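Local atomic coordinates of putative iron-regulated protein A (Parabacteroides distasonis ATCC 8503, PDB entry 4ECG), a protein that binds calcium ions and is of otherwise unestablished function, an imelysin-like member of the M75 peptidase family and putative metalloendopeptidase. Residues F39-E42 and V43-T47. Residues are numbered along the deposited sequence; the frame is centred on the assembly and turned at random.
Sequences FVDE and VALPT
Phe39 and Val40 meet Val43, Ala44 and Leu45 across a pi-type turn of helix 29-68, a one-residue widening of the kind often found just before an internal proline. The backbone bonds trace the shift from i+4 to i+5 pairing. Phe39 O accepts twice: from Val43 N at 2.9 Å, a bent i+4 bond with the donor above the carbonyl plane, and from Ala44 N at 3.0 Å, a straighter i+5 bond. Val40 O skips Ala44 and takes Leu45 N at 3.1 Å, with an N-H...O angle of 164°. Pro46 has no N-H to continue the series; its ring carbons make a close, non-hydrogen-bonded contact instead, CG lying 3.1 Å from Asp41 O.

Apolar contacts join the two turns as well. A chi1 of 165°, which turns the ring away from the backbone N, lets Phe39 bring CD1 to 3.9 Å from Val43 CB and set CE2 near Ala44 CB; Phe94 meets the same ring edge-to-face. Val40 CG1 lies 4.2 Å from Leu45 CD1, and both side chains pack on Ala209 of helix 208-214.

The Asp41 side chain lies beside that of Leu45, pointing the same way, while its OD1 forms a salt bridge with Lys213 NZ. One turn on, Val43 O receives Thr47 N and, from the opposite face of its plane, Thr47 OG1 at 2.7 Å.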
loop_
_atom_site.group_PDB
_atom_site.type_symbol
_atom_site.label_atom_id
_atom_site.label_comp_id
_atom_site.label_asym_id
_atom_site.label_seq_id
_atom_site.Cartn_x
_atom_site.Cartn_y
_atom_site.Cartn_z
ATOM N N PHE A 39 1.232 -5.236 17.434
ATOM C CA PHE A 39 1.351 -4.784 16.053
ATOM C C PHE A 39 1.786 -5.952 15.138
ATOM O O PHE A 39 1.139 -6.211 14.132
ATOM C CB PHE A 39 2.325 -3.590 15.896
ATOM C CG PHE A 39 2.714 -3.360 14.469
ATOM C CD1 PHE A 39 1.826 -2.766 13.591
ATOM C CD2 PHE A 39 3.912 -3.831 13.989
ATOM C CE1 PHE A 39 2.146 -2.604 12.257
ATOM C CE2 PHE A 39 4.246 -3.679 12.659
ATOM C CZ PHE A 39 3.349 -3.074 11.793
ATOM N N VAL A 40 2.879 -6.642 15.506
ATOM C CA VAL A 40 3.448 -7.728 14.707
ATOM C C VAL A 40 2.467 -8.889 14.576
ATOM O O VAL A 40 2.336 -9.426 13.487
ATOM C CB VAL A 40 4.794 -8.248 15.256
ATOM C CG1 VAL A 40 5.253 -9.499 14.494
ATOM C CG2 VAL A 40 5.861 -7.152 15.203
ATOM N N ASP A 41 1.764 -9.256 15.657
ATOM C CA ASP A 41 0.935 -10.484 15.667
ATOM C C ASP A 41 -0.512 -10.247 15.213
ATOM O O ASP A 41 -1.151 -11.144 14.680
ATOM C CB ASP A 41 0.931 -11.145 17.059
ATOM C CG ASP A 41 2.319 -11.732 17.472
ATOM O OD1 ASP A 41 3.117 -12.139 16.590
ATOM O OD2 ASP A 41 2.591 -11.810 18.701
ATOM N N GLU A 42 -1.022 -9.039 15.407
ATOM C CA GLU A 42 -2.409 -8.729 15.071
ATOM C C GLU A 42 -2.585 -7.753 13.877
ATOM O O GLU A 42 -3.721 -7.616 13.377
ATOM C CB GLU A 42 -3.115 -8.174 16.323
ATOM C CG GLU A 42 -3.064 -9.103 17.557
ATOM C CD GLU A 42 -3.723 -10.474 17.323
ATOM O OE1 GLU A 42 -4.780 -10.568 16.631
ATOM O OE2 GLU A 42 -3.215 -11.495 17.853
ATOM N N VAL A 43 -1.514 -7.044 13.449
ATOM C CA VAL A 43 -1.597 -6.168 12.265
ATOM C C VAL A 43 -0.723 -6.694 11.088
ATOM O O VAL A 43 -1.267 -7.140 10.097
ATOM C CB VAL A 43 -1.359 -4.674 12.563
ATOM C CG1 VAL A 43 -1.577 -3.885 11.282
ATOM C CG2 VAL A 43 -2.340 -4.170 13.599
ATOM N N ALA A 44 0.600 -6.726 11.236
ATOM C CA ALA A 44 1.525 -7.142 10.159
ATOM C C ALA A 44 1.289 -8.572 9.679
ATOM O O ALA A 44 0.827 -8.774 8.561
ATOM C CB ALA A 44 3.003 -6.977 10.601
ATOM N N LEU A 45 1.637 -9.561 10.505
ATOM C CA LEU A 45 1.627 -10.955 10.071
ATOM C C LEU A 45 0.244 -11.359 9.508
ATOM O O LEU A 45 0.186 -11.986 8.467
ATOM C CB LEU A 45 2.088 -11.929 11.184
ATOM C CG LEU A 45 3.589 -12.118 11.461
ATOM C CD1 LEU A 45 3.832 -13.028 12.674
ATOM C CD2 LEU A 45 4.286 -12.702 10.247
ATOM N N PRO A 46 -0.874 -10.984 10.160
ATOM C CA PRO A 46 -2.188 -11.344 9.551
ATOM C C PRO A 46 -2.512 -10.620 8.240
ATOM O O PRO A 46 -3.068 -11.211 7.353
ATOM C CB PRO A 46 -3.194 -10.970 10.626
ATOM C CG PRO A 46 -2.428 -10.944 11.891
ATOM C CD PRO A 46 -1.039 -10.488 11.529
ATOM N N THR A 47 -2.118 -9.367 8.078
ATOM C CA THR A 47 -2.361 -8.669 6.819
ATOM C C THR A 47 -1.636 -9.419 5.699
ATOM O O THR A 47 -2.173 -9.652 4.632
ATOM C CB THR A 47 -1.914 -7.203 6.881
ATOM O OG1 THR A 47 -2.671 -6.451 7.861
ATOM C CG2 THR A 47 -2.035 -6.542 5.535
#